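Local coordinates for ThiS/MoaD family protein (Amycolatopsis orientalis, PDB 4N6E) that probably serves as a small sulfur carrier, delivering sulfur to a partner enzyme, the thiosugar synthase BexX, for 2-thiosugar biosynthesis, at residues 27-32 with 41-46. Sequence-based numbering, arbitrary orientation.
Sequences TVLEII and GIKARL
Lys43 and Leu46, one turn apart on the short helix 42-46, both meet Ile32 of the longer helix 28-38. Lys43 is the first of them in sequence. Lys43 CG, set anti to the backbone N (chi1 -164°), lies 3.4 Å from Ile32 CG2, and the two side chains cross at about a right angle. Beyond this point the lysine chain bends and runs on past Ile32, bringing Lys43 NZ 4.0 Å from Leu29 CD1. The ammonium group pairs with Asp33 on the same long helix in a salt bridge, which probably settles where it sits; a lysine suits the position because its stem can lie on Ile32 CG2 while the amine of this partly exposed residue, bordered by Leu29 CD1, pairs with the acid.

At Leu46 the contact becomes wholly apolar: CD1 of Leu46 approaches Ile32 CG1 at 4.3 Å, a contact between two buried side chains. Ile32 thus uses both branches, CG2 for the lysine stem and CG1 for the leucine, a division of labour that a beta-branched residue allows. Leu46 also packs on Ile83 of the strand 80-88, and Ile31, next to Ile32 in the chain, packs on Val3, Val5 and Leu81 of the same sheet.

The long helix begins with a capping box: Glu30 N donates to Thr27 OG1 at 3.1 Å, whereas Thr27 N gives Glu30 OE1 only a weak return bond. The two helical segments run roughly antiparallel, at 146°, with axes 11.5 Å apart at closest approach; side chains make the contacts between them, and the backbones come nearest at Ile32 CA and Lys43 CA, 6.5 Å apart. A main helix laid on a mixed sheet, followed by a short second helix, fits the beta-grasp fold of the ubiquitin-like ThiS/MoaD family.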
loop_
_atom_site.group_PDB
_atom_site.type_symbol
_atom_site.label_atom_id
_atom_site.label_comp_id
_atom_site.label_asym_id
_atom_site.label_seq_id
_atom_site.Cartn_x
_atom_site.Cartn_y
_atom_site.Cartn_z
ATOM N N THR B 27 -11.033 22.546 53.020
ATOM C CA THR B 27 -11.178 21.344 52.214
ATOM C C THR B 27 -10.902 21.679 50.747
ATOM O O THR B 27 -10.742 22.840 50.386
ATOM C CB THR B 27 -12.590 20.730 52.321
ATOM O OG1 THR B 27 -13.565 21.671 51.857
ATOM C CG2 THR B 27 -12.911 20.317 53.752
ATOM N N VAL B 28 -10.831 20.648 49.909
ATOM C CA VAL B 28 -10.692 20.834 48.473
ATOM C C VAL B 28 -11.924 21.544 47.941
ATOM O O VAL B 28 -11.811 22.424 47.095
ATOM C CB VAL B 28 -10.524 19.481 47.736
ATOM C CG1 VAL B 28 -10.746 19.630 46.235
ATOM C CG2 VAL B 28 -9.150 18.899 48.008
ATOM N N LEU B 29 -13.094 21.144 48.443
ATOM C CA LEU B 29 -14.373 21.636 47.943
ATOM C C LEU B 29 -14.603 23.108 48.275
ATOM O O LEU B 29 -15.279 23.824 47.529
ATOM C CB LEU B 29 -15.521 20.791 48.500
ATOM C CG LEU B 29 -16.953 21.238 48.189
ATOM C CD1 LEU B 29 -17.182 21.381 46.691
ATOM C CD2 LEU B 29 -17.949 20.255 48.796
ATOM N N GLU B 30 -14.050 23.555 49.396
ATOM C CA GLU B 30 -14.087 24.970 49.741
ATOM C C GLU B 30 -13.211 25.754 48.770
ATOM O O GLU B 30 -13.604 26.827 48.321
ATOM C CB GLU B 30 -13.649 25.208 51.196
ATOM C CG GLU B 30 -14.686 24.753 52.223
ATOM C CD GLU B 30 -14.309 25.091 53.658
ATOM O OE1 GLU B 30 -13.100 25.164 53.981
ATOM O OE2 GLU B 30 -15.238 25.284 54.468
ATOM N N ILE B 31 -12.042 25.214 48.436
ATOM C CA ILE B 31 -11.133 25.860 47.477
ATOM C C ILE B 31 -11.757 25.948 46.083
ATOM O O ILE B 31 -11.449 26.861 45.312
ATOM C CB ILE B 31 -9.788 25.114 47.360
ATOM C CG1 ILE B 31 -9.040 25.137 48.696
ATOM C CG2 ILE B 31 -8.920 25.717 46.263
ATOM C CD1 ILE B 31 -8.395 26.464 49.043
ATOM N N ILE B 32 -12.627 25.001 45.756
ATOM C CA ILE B 32 -13.297 25.019 44.467
ATOM C C ILE B 32 -14.353 26.129 44.496
ATOM O O ILE B 32 -14.266 27.076 43.716
ATOM C CB ILE B 32 -13.847 23.615 44.102
ATOM C CG1 ILE B 32 -12.676 22.725 43.657
ATOM C CG2 ILE B 32 -14.894 23.687 42.997
ATOM C CD1 ILE B 32 -13.009 21.253 43.499
ATOM N N GLY B 41 -18.351 28.965 36.041
ATOM C CA GLY B 41 -18.251 27.929 35.010
ATOM C C GLY B 41 -17.228 26.829 35.264
ATOM O O GLY B 41 -17.419 25.696 34.816
ATOM N N ILE B 42 -16.145 27.143 35.975
ATOM C CA ILE B 42 -15.074 26.164 36.204
ATOM C C ILE B 42 -15.516 24.960 37.044
ATOM O O ILE B 42 -15.175 23.827 36.716
ATOM C CB ILE B 42 -13.796 26.818 36.801
ATOM C CG1 ILE B 42 -12.604 25.861 36.681
ATOM C CG2 ILE B 42 -14.002 27.251 38.250
ATOM C CD1 ILE B 42 -11.258 26.514 36.894
ATOM N N LYS B 43 -16.289 25.198 38.103
ATOM C CA LYS B 43 -16.747 24.117 39.000
ATOM C C LYS B 43 -17.511 23.025 38.248
ATOM O O LYS B 43 -17.393 21.842 38.574
ATOM C CB LYS B 43 -17.615 24.690 40.136
ATOM C CG LYS B 43 -17.836 23.768 41.335
ATOM C CD LYS B 43 -19.253 23.216 41.398
ATOM C CE LYS B 43 -19.502 22.416 42.673
ATOM N NZ LYS B 43 -19.490 23.227 43.925
ATOM N N ALA B 44 -18.277 23.424 37.237
ATOM C CA ALA B 44 -19.007 22.473 36.396
ATOM C C ALA B 44 -18.073 21.468 35.703
ATOM O O ALA B 44 -18.436 20.307 35.504
ATOM C CB ALA B 44 -19.838 23.221 35.365
ATOM N N ARG B 45 -16.873 21.920 35.353
ATOM C CA ARG B 45 -15.873 21.066 34.708
ATOM C C ARG B 45 -15.190 20.123 35.702
ATOM O O ARG B 45 -14.642 19.097 35.300
ATOM C CB ARG B 45 -14.797 21.921 34.022
ATOM C CG ARG B 45 -15.324 23.018 33.097
ATOM C CD ARG B 45 -15.036 22.753 31.628
ATOM N NE ARG B 45 -15.740 21.581 31.119
ATOM C CZ ARG B 45 -15.590 21.088 29.890
ATOM N NH1 ARG B 45 -14.756 21.663 29.026
ATOM N NH2 ARG B 45 -16.274 20.013 29.521
ATOM N N LEU B 46 -15.219 20.470 36.991
ATOM C CA LEU B 46 -14.463 19.737 38.013
ATOM C C LEU B 46 -15.281 18.737 38.821
ATOM O O LEU B 46 -14.754 17.693 39.206
ATOM C CB LEU B 46 -13.792 20.713 38.971
ATOM C CG LEU B 46 -12.865 21.747 38.333
ATOM C CD1 LEU B 46 -12.320 22.687 39.400
ATOM C CD2 LEU B 46 -11.734 21.082 37.565
#